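Local coordinates for protein kojibiose phosphorylase (Gut metagenome, PDB 6W0P) that belongs to the kojibiose phosphorylases of glycoside hydrolase family 65, carbohydrate-active enzymes that join a beta-sandwich domain to a helical catalytic domain, at residues Arg15-Phe21 and Phe113-Leu119; Met27-Ile32 and Thr660-Ile664. All coordinates share one frame; numbering follows the deposited sequence.

Contact 1: residues Arg15-Phe21 and Phe113-Leu119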
ATOM      1  N   ARG A  15     -42.125  -2.725 -17.539  1.00 32.25           N
ATOM      2  CA  ARG A  15     -41.094  -3.356 -18.392  1.00 31.49           C
ATOM      3  C   ARG A  15     -39.954  -2.375 -18.675  1.00 31.06           C
ATOM      4  O   ARG A  15     -40.185  -1.158 -18.697  1.00 31.79           O
ATOM      5  CB  ARG A  15     -41.708  -3.830 -19.713  1.00 32.28           C
ATOM      6  CG  ARG A  15     -43.047  -4.538 -19.562  1.00 32.37           C
ATOM      7  CD  ARG A  15     -43.400  -5.292 -20.832  1.00 32.41           C
ATOM      8  NE  ARG A  15     -43.621  -4.374 -21.930  1.00 32.80           N
ATOM      9  CZ  ARG A  15     -43.759  -4.727 -23.214  1.00 32.99           C
ATOM     10  NH1 ARG A  15     -43.720  -6.001 -23.579  1.00 32.51           N
ATOM     11  NH2 ARG A  15     -43.977  -3.784 -24.118  1.00 32.81           N
ATOM     12  N   ILE A  16     -38.754  -2.907 -18.878  1.00 30.60           N
ATOM     13  CA  ILE A  16     -37.612  -2.182 -19.485  1.00 30.22           C
ATOM     14  C   ILE A  16     -37.590  -2.651 -20.934  1.00 31.93           C
ATOM     15  O   ILE A  16     -37.634  -3.911 -21.171  1.00 34.15           O
ATOM     16  CB  ILE A  16     -36.298  -2.470 -18.740  1.00 29.56           C
ATOM     17  CG1 ILE A  16     -36.438  -2.386 -17.215  1.00 28.99           C
ATOM     18  CG2 ILE A  16     -35.199  -1.553 -19.231  1.00 29.52           C
ATOM     19  CD1 ILE A  16     -36.988  -1.051 -16.705  1.00 28.82           C
ATOM     20  N   VAL A  17     -37.590  -1.715 -21.869  1.00 31.69           N
ATOM     21  CA  VAL A  17     -37.593  -2.026 -23.322  1.00 32.15           C
ATOM     22  C   VAL A  17     -36.422  -1.302 -23.980  1.00 32.41           C
ATOM     23  O   VAL A  17     -36.291  -0.068 -23.770  1.00 32.65           O
ATOM     24  CB  VAL A  17     -38.941  -1.660 -23.969  1.00 32.03           C
ATOM     25  CG1 VAL A  17     -38.936  -1.950 -25.474  1.00 32.64           C
ATOM     26  CG2 VAL A  17     -40.061  -2.425 -23.300  1.00 31.86           C
ATOM     27  N   GLU A  18     -35.617  -2.039 -24.750  1.00 32.76           N
ATOM     28  CA  GLU A  18     -34.624  -1.451 -25.692  1.00 33.54           C
ATOM     29  C   GLU A  18     -35.201  -1.562 -27.107  1.00 33.72           C
ATOM     30  O   GLU A  18     -35.457  -2.673 -27.532  1.00 33.66           O
ATOM     31  CB  GLU A  18     -33.254  -2.132 -25.589  1.00 32.54           C
ATOM     32  CG  GLU A  18     -32.167  -1.420 -26.389  1.00 32.08           C
ATOM     33  CD  GLU A  18     -30.837  -2.155 -26.512  1.00 31.99           C
ATOM     34  OE1 GLU A  18     -30.751  -3.349 -26.094  1.00 31.00           O
ATOM     35  OE2 GLU A  18     -29.872  -1.510 -26.984  1.00 31.30           O
ATOM     36  N   ASN A  19     -35.479  -0.431 -27.742  1.00 35.97           N
ATOM     37  CA  ASN A  19     -35.989  -0.330 -29.136  1.00 37.93           C
ATOM     38  C   ASN A  19     -34.770  -0.153 -30.045  1.00 36.90           C
ATOM     39  O   ASN A  19     -34.119   0.897 -29.940  1.00 34.87           O
ATOM     40  CB  ASN A  19     -36.948   0.857 -29.318  1.00 41.10           C
ATOM     41  CG  ASN A  19     -38.402   0.556 -29.015  1.00 44.09           C
ATOM     42  OD1 ASN A  19     -38.749  -0.557 -28.617  1.00 49.24           O
ATOM     43  ND2 ASN A  19     -39.266   1.546 -29.189  1.00 45.32           N
ATOM     44  N   ASN A  20     -34.467  -1.150 -30.878  1.00 36.70           N
ATOM     45  CA  ASN A  20     -33.211  -1.207 -31.676  1.00 37.68           C
ATOM     46  C   ASN A  20     -32.043  -1.574 -30.751  1.00 37.26           C
ATOM     47  O   ASN A  20     -32.099  -1.246 -29.547  1.00 35.61           O
ATOM     48  CB  ASN A  20     -32.910   0.101 -32.421  1.00 37.49           C
ATOM     49  CG  ASN A  20     -34.047   0.532 -33.325  1.00 38.38           C
ATOM     50  OD1 ASN A  20     -34.636  -0.284 -34.042  1.00 38.13           O
ATOM     51  ND2 ASN A  20     -34.350   1.822 -33.303  1.00 38.50           N
ATOM     52  N   PHE A  21     -31.035  -2.245 -31.314  1.00 37.91           N
ATOM     53  CA  PHE A  21     -29.777  -2.590 -30.618  1.00 38.29           C
ATOM     54  C   PHE A  21     -28.906  -1.350 -30.595  1.00 38.49           C
ATOM     55  O   PHE A  21     -28.745  -0.795 -31.673  1.00 39.39           O
ATOM     56  CB  PHE A  21     -29.032  -3.719 -31.321  1.00 37.95           C
ATOM     57  CG  PHE A  21     -27.761  -4.146 -30.626  1.00 38.02           C
ATOM     58  CD1 PHE A  21     -27.723  -4.312 -29.244  1.00 37.77           C
ATOM     59  CD2 PHE A  21     -26.601  -4.398 -31.350  1.00 37.48           C
ATOM     60  CE1 PHE A  21     -26.553  -4.706 -28.611  1.00 37.15           C
ATOM     61  CE2 PHE A  21     -25.434  -4.804 -30.712  1.00 37.23           C
ATOM     62  CZ  PHE A  21     -25.419  -4.968 -29.347  1.00 37.07           C
ATOM     63  N   PHE A 113     -35.042  -5.149 -34.043  1.00 36.11           N
ATOM     64  CA  PHE A 113     -34.481  -5.645 -32.761  1.00 35.21           C
ATOM     65  C   PHE A 113     -35.285  -5.008 -31.629  1.00 35.88           C
ATOM     66  O   PHE A 113     -35.522  -3.790 -31.648  1.00 35.17           O
ATOM     67  CB  PHE A 113     -33.004  -5.262 -32.646  1.00 34.72           C
ATOM     68  CG  PHE A 113     -32.295  -5.668 -31.380  1.00 33.19           C
ATOM     69  CD1 PHE A 113     -32.419  -4.917 -30.229  1.00 32.79           C
ATOM     70  CD2 PHE A 113     -31.425  -6.739 -31.372  1.00 33.16           C
ATOM     71  CE1 PHE A 113     -31.756  -5.279 -29.070  1.00 32.54           C
ATOM     72  CE2 PHE A 113     -30.765  -7.108 -30.210  1.00 32.75           C
ATOM     73  CZ  PHE A 113     -30.927  -6.373 -29.063  1.00 32.69           C
ATOM     74  N   LYS A 114     -35.689  -5.812 -30.659  1.00 36.89           N
ATOM     75  CA  LYS A 114     -36.378  -5.311 -29.450  1.00 38.70           C
ATOM     76  C   LYS A 114     -35.960  -6.223 -28.298  1.00 36.57           C
ATOM     77  O   LYS A 114     -35.997  -7.443 -28.498  1.00 36.09           O
ATOM     78  CB  LYS A 114     -37.886  -5.255 -29.721  1.00 41.12           C
ATOM     79  CG  LYS A 114     -38.744  -4.794 -28.559  1.00 43.52           C
ATOM     80  CD  LYS A 114     -40.166  -4.487 -28.991  1.00 46.86           C
ATOM     81  CE  LYS A 114     -41.003  -3.806 -27.926  1.00 47.67           C
ATOM     82  NZ  LYS A 114     -42.017  -2.896 -28.524  1.00 49.92           N
ATOM     83  N   ARG A 115     -35.504  -5.629 -27.194  1.00 35.34           N
ATOM     84  CA  ARG A 115     -35.116  -6.303 -25.926  1.00 34.60           C
ATOM     85  C   ARG A 115     -36.136  -5.920 -24.845  1.00 33.77           C
ATOM     86  O   ARG A 115     -36.395  -4.707 -24.692  1.00 32.90           O
ATOM     87  CB  ARG A 115     -33.716  -5.842 -25.516  1.00 35.19           C
ATOM     88  CG  ARG A 115     -32.972  -6.835 -24.648  1.00 36.28           C
ATOM     89  CD  ARG A 115     -31.834  -6.226 -23.856  1.00 36.25           C
ATOM     90  NE  ARG A 115     -30.787  -5.657 -24.689  1.00 35.97           N
ATOM     91  CZ  ARG A 115     -29.552  -6.130 -24.838  1.00 35.64           C
ATOM     92  NH1 ARG A 115     -29.140  -7.223 -24.226  1.00 35.54           N
ATOM     93  NH2 ARG A 115     -28.710  -5.481 -25.614  1.00 36.34           N
ATOM     94  N   ILE A 116     -36.694  -6.894 -24.126  1.00 33.51           N
ATOM     95  CA  ILE A 116     -37.753  -6.658 -23.097  1.00 34.31           C
ATOM     96  C   ILE A 116     -37.410  -7.394 -21.805  1.00 33.86           C
ATOM     97  O   ILE A 116     -37.169  -8.604 -21.846  1.00 34.18           O
ATOM     98  CB  ILE A 116     -39.135  -7.092 -23.602  1.00 35.27           C
ATOM     99  CG1 ILE A 116     -39.474  -6.410 -24.925  1.00 36.93           C
ATOM    100  CG2 ILE A 116     -40.189  -6.823 -22.538  1.00 35.73           C
ATOM    101  CD1 ILE A 116     -40.703  -6.964 -25.614  1.00 37.87           C
ATOM    102  N   LEU A 117     -37.424  -6.685 -20.678  1.00 33.68           N
ATOM    103  CA  LEU A 117     -37.457  -7.323 -19.341  1.00 32.29           C
ATOM    104  C   LEU A 117     -38.848  -7.021 -18.782  1.00 32.34           C
ATOM    105  O   LEU A 117     -39.207  -5.833 -18.685  1.00 32.61           O
ATOM    106  CB  LEU A 117     -36.316  -6.776 -18.484  1.00 32.08           C
ATOM    107  CG  LEU A 117     -36.349  -7.173 -17.003  1.00 32.14           C
ATOM    108  CD1 LEU A 117     -36.151  -8.663 -16.836  1.00 31.90           C
ATOM    109  CD2 LEU A 117     -35.299  -6.428 -16.205  1.00 32.30           C
ATOM    110  N   ASP A 118     -39.643  -8.043 -18.497  1.00 31.75           N
ATOM    111  CA  ASP A 118     -40.989  -7.836 -17.905  1.00 31.43           C
ATOM    112  C   ASP A 118     -40.863  -7.881 -16.377  1.00 29.83           C
ATOM    113  O   ASP A 118     -40.605  -8.944 -15.823  1.00 29.13           O
ATOM    114  CB  ASP A 118     -41.990  -8.855 -18.441  1.00 32.16           C
ATOM    115  CG  ASP A 118     -43.417  -8.415 -18.211  1.00 33.00           C
ATOM    116  OD1 ASP A 118     -43.672  -7.876 -17.113  1.00 32.51           O
ATOM    117  OD2 ASP A 118     -44.250  -8.590 -19.156  1.00 34.17           O
ATOM    118  N   LEU A 119     -41.067  -6.755 -15.713  1.00 29.29           N
ATOM    119  CA  LEU A 119     -40.852  -6.656 -14.247  1.00 29.35           C
ATOM    120  C   LEU A 119     -41.925  -7.447 -13.475  1.00 29.72           C
ATOM    121  O   LEU A 119     -41.725  -7.628 -12.269  1.00 29.21           O
ATOM    122  CB  LEU A 119     -40.833  -5.192 -13.836  1.00 28.83           C
ATOM    123  CG  LEU A 119     -39.793  -4.299 -14.508  1.00 28.91           C
ATOM    124  CD1 LEU A 119     -39.991  -2.879 -14.038  1.00 29.20           C
ATOM    125  CD2 LEU A 119     -38.358  -4.761 -14.223  1.00 29.12           C
TER
HETATM  126  O   HOH W   1     -43.626  -8.521 -21.837  1.00 38.83           O
HETATM  127  O   HOH W   2     -27.723  -2.413 -26.052  1.00 25.58           O
HETATM  128  O   HOH W   3     -33.993  -2.535 -34.842  1.00 30.33           O
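The CB of F21 sits over the centre of the F113 ring, 3.6 Å from its centroid and 5° off the ring normal, a CH-pi contact. With CG of F113 anti to its backbone N (chi1 179°), the ring lies under this CB; the two rings meet obliquely. Apolar contact resumes further along, where I16 and L117 lie next to each other on one face, CB to CB at 4.3 Å, and, with L119, pack against helix 308-324. Beneath these side chains, strands 15-19 and 109-118 pair antiparallel, I16 with L117 and E18 with R115 forming hydrogen-bonded pairs, within the large antiparallel sheet of the N-terminal beta-sandwich domain. On the same face as I16, E18 and R115 run side by side. The carboxylate and guanidinium are nearly coplanar, 15° apart, and E18 OE1 takes both R115 NE (2.7 Å) and NH2 (3.0 Å). OE2 bonds to H22, NH1 of R115 reaches Y124, and F33 makes a cation-pi contact with R115, which should restrict the rotation of both groups. On the other face, R15 NH1 lies against I116 CD1 (3.8 Å), and one water links it to D118 OD2; R15 and D118 form salt bridges with E12 and R120, respectively.

Contact 2: residues Met27-Ile32 and Thr660-Ile664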
ATOM      1  N   MET A  27     -22.713  -3.649 -23.015  1.00 33.93           N
ATOM      2  CA  MET A  27     -22.455  -4.138 -21.638  1.00 34.71           C
ATOM      3  C   MET A  27     -23.395  -3.465 -20.622  1.00 33.32           C
ATOM      4  O   MET A  27     -23.687  -4.099 -19.601  1.00 32.08           O
ATOM      5  CB  MET A  27     -20.986  -3.930 -21.257  1.00 36.40           C
ATOM      6  CG  MET A  27     -20.055  -5.005 -21.893  1.00 38.00           C
ATOM      7  SD  MET A  27     -18.295  -4.765 -21.470  1.00 39.75           S
ATOM      8  CE  MET A  27     -18.381  -4.880 -19.678  1.00 39.62           C
ATOM      9  N   VAL A  28     -23.888  -2.254 -20.903  1.00 32.92           N
ATOM     10  CA  VAL A  28     -24.853  -1.532 -20.021  1.00 32.92           C
ATOM     11  C   VAL A  28     -26.144  -2.350 -19.968  1.00 33.08           C
ATOM     12  O   VAL A  28     -26.620  -2.597 -18.866  1.00 32.97           O
ATOM     13  CB  VAL A  28     -25.116  -0.082 -20.483  1.00 32.56           C
ATOM     14  CG1 VAL A  28     -26.312   0.531 -19.775  1.00 32.40           C
ATOM     15  CG2 VAL A  28     -23.889   0.792 -20.288  1.00 32.32           C
ATOM     16  N   SER A  29     -26.653  -2.774 -21.129  1.00 33.45           N
ATOM     17  CA  SER A  29     -27.888  -3.577 -21.280  1.00 33.00           C
ATOM     18  C   SER A  29     -27.690  -4.927 -20.587  1.00 32.84           C
ATOM     19  O   SER A  29     -28.531  -5.310 -19.763  1.00 32.60           O
ATOM     20  CB  SER A  29     -28.269  -3.707 -22.736  1.00 33.52           C
ATOM     21  OG  SER A  29     -28.441  -2.416 -23.328  1.00 33.71           O
ATOM     22  N   GLU A  30     -26.594  -5.620 -20.870  1.00 32.99           N
ATOM     23  CA  GLU A  30     -26.230  -6.871 -20.158  1.00 32.31           C
ATOM     24  C   GLU A  30     -26.466  -6.696 -18.645  1.00 31.75           C
ATOM     25  O   GLU A  30     -26.995  -7.638 -17.999  1.00 31.84           O
ATOM     26  CB  GLU A  30     -24.761  -7.238 -20.390  1.00 33.09           C
ATOM     27  CG  GLU A  30     -24.438  -7.770 -21.775  1.00 33.71           C
ATOM     28  CD  GLU A  30     -22.987  -8.211 -21.966  1.00 34.54           C
ATOM     29  OE1 GLU A  30     -22.128  -7.865 -21.112  1.00 33.74           O
ATOM     30  OE2 GLU A  30     -22.708  -8.893 -22.977  1.00 35.37           O
ATOM     31  N   SER A  31     -26.044  -5.567 -18.066  1.00 30.33           N
ATOM     32  CA  SER A  31     -26.118  -5.349 -16.599  1.00 29.60           C
ATOM     33  C   SER A  31     -27.589  -5.132 -16.190  1.00 28.62           C
ATOM     34  O   SER A  31     -28.104  -5.851 -15.328  1.00 28.39           O
ATOM     35  CB  SER A  31     -25.232  -4.199 -16.184  1.00 29.55           C
ATOM     36  OG  SER A  31     -23.864  -4.476 -16.445  1.00 28.55           O
ATOM     37  N   ILE A  32     -28.252  -4.221 -16.882  1.00 27.85           N
ATOM     38  CA  ILE A  32     -29.606  -3.708 -16.542  1.00 27.75           C
ATOM     39  C   ILE A  32     -30.611  -4.841 -16.641  1.00 26.98           C
ATOM     40  O   ILE A  32     -31.486  -4.951 -15.757  1.00 26.39           O
ATOM     41  CB  ILE A  32     -29.971  -2.519 -17.452  1.00 27.82           C
ATOM     42  CG1 ILE A  32     -29.134  -1.292 -17.086  1.00 28.00           C
ATOM     43  CG2 ILE A  32     -31.471  -2.249 -17.404  1.00 27.89           C
ATOM     44  CD1 ILE A  32     -29.353  -0.097 -17.985  1.00 28.63           C
ATOM     45  N   THR A 660     -22.246   1.386 -15.185  1.00 28.38           N
ATOM     46  CA  THR A 660     -23.313   0.361 -15.112  1.00 28.97           C
ATOM     47  C   THR A 660     -22.955  -0.783 -16.061  1.00 29.59           C
ATOM     48  O   THR A 660     -23.531  -1.866 -15.889  1.00 30.26           O
ATOM     49  CB  THR A 660     -24.700   0.964 -15.365  1.00 29.00           C
ATOM     50  OG1 THR A 660     -25.030   1.706 -14.192  1.00 29.04           O
ATOM     51  CG2 THR A 660     -25.769  -0.073 -15.641  1.00 28.72           C
ATOM     52  N   CYS A 661     -22.022  -0.574 -16.997  1.00 31.04           N
ATOM     53  CA  CYS A 661     -21.457  -1.650 -17.875  1.00 31.93           C
ATOM     54  C   CYS A 661     -20.927  -2.790 -17.007  1.00 32.89           C
ATOM     55  O   CYS A 661     -21.085  -3.931 -17.425  1.00 33.36           O
ATOM     56  CB  CYS A 661     -20.375  -1.141 -18.831  1.00 32.12           C
ATOM     57  SG  CYS A 661     -19.003  -0.239 -18.061  1.00 34.06           S
ATOM     58  N   GLU A 662     -20.397  -2.477 -15.814  1.00 34.50           N
ATOM     59  CA  GLU A 662     -19.774  -3.446 -14.875  1.00 35.60           C
ATOM     60  C   GLU A 662     -20.847  -4.219 -14.102  1.00 34.61           C
ATOM     61  O   GLU A 662     -20.536  -5.312 -13.563  1.00 34.36           O
ATOM     62  CB  GLU A 662     -18.903  -2.747 -13.825  1.00 37.38           C
ATOM     63  CG  GLU A 662     -17.644  -2.071 -14.350  1.00 39.45           C
ATOM     64  CD  GLU A 662     -16.892  -1.278 -13.284  1.00 41.80           C
ATOM     65  OE1 GLU A 662     -17.118  -1.516 -12.087  1.00 44.52           O
ATOM     66  OE2 GLU A 662     -16.101  -0.397 -13.642  1.00 46.17           O
ATOM     67  N   GLY A 663     -22.054  -3.678 -14.002  1.00 33.13           N
ATOM     68  CA  GLY A 663     -23.084  -4.256 -13.116  1.00 32.42           C
ATOM     69  C   GLY A 663     -23.963  -3.177 -12.529  1.00 31.66           C
ATOM     70  O   GLY A 663     -23.663  -1.980 -12.712  1.00 30.98           O
ATOM     71  N   ILE A 664     -25.071  -3.587 -11.932  1.00 31.11           N
ATOM     72  CA  ILE A 664     -26.025  -2.659 -11.264  1.00 30.49           C
ATOM     73  C   ILE A 664     -25.415  -2.316  -9.902  1.00 30.36           C
ATOM     74  O   ILE A 664     -24.544  -3.111  -9.418  1.00 30.03           O
ATOM     75  CB  ILE A 664     -27.424  -3.299 -11.156  1.00 30.60           C
ATOM     76  CG1 ILE A 664     -27.443  -4.529 -10.242  1.00 31.13           C
ATOM     77  CG2 ILE A 664     -27.968  -3.630 -12.531  1.00 30.84           C
ATOM     78  CD1 ILE A 664     -28.801  -5.168 -10.145  1.00 31.49           C
TER
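S31 points its CB from helix 26-32 at the 660-664 turn, and its hydroxyl donates to the carbonyl O of T660, with OG and O 2.7 Å apart. The donor lies in the carbonyl plane, at a C=O...OG angle of 151°. With OG anti to its own carbonyl carbon (chi1 -64°), the hydroxyl reaches the T660 oxygen; R43 bridges S31 OG and C661 O, one nitrogen to each. The T660 oxygen also accepts from the backbone N of G663, 3.0 Å away, so two donors grip one buried acceptor. One helical turn before S31, M27 and C661 meet CB to CB at 3.7 Å, while the CE of M27 comes alongside the C661 carbonyl O. On another flank of S31, the side chains of I32 and T660 cross at about a right angle, CG1 of I32 touching CG2 of T660 at 3.9 Å; the T660 hydroxyl is turned to D652. I664 lays its CG2 against the S31 carbonyl O (3.6 Å). Helix 26-32 of the N-terminal domain thus docks by its side on the 3-10 turn 660-662 of the central catalytic domain, before helix 666-680: a buried interdomain junction.

How the contacts relate
The centres of contacts 1 and 2 lie about 14 Å apart, on the same side of the chain's centre. Strand 15-19 and helix 26-32 follow each other in the chain, so the N-terminal part supplies the first half of both contacts; strand 109-118 and then the 660-664 turn return to them later. The two contacts touch directly: R115 and E18 pack on S29 of the helix, while I16 and L117 come against I32. Helix 26-32 is therefore wedged between the large sheet of the N-terminal domain and a loop of the central catalytic domain. Contact 1 builds the edge region of the sheet, and contact 2 carries the link to the central catalytic domain, with helix 308-324 packing against both.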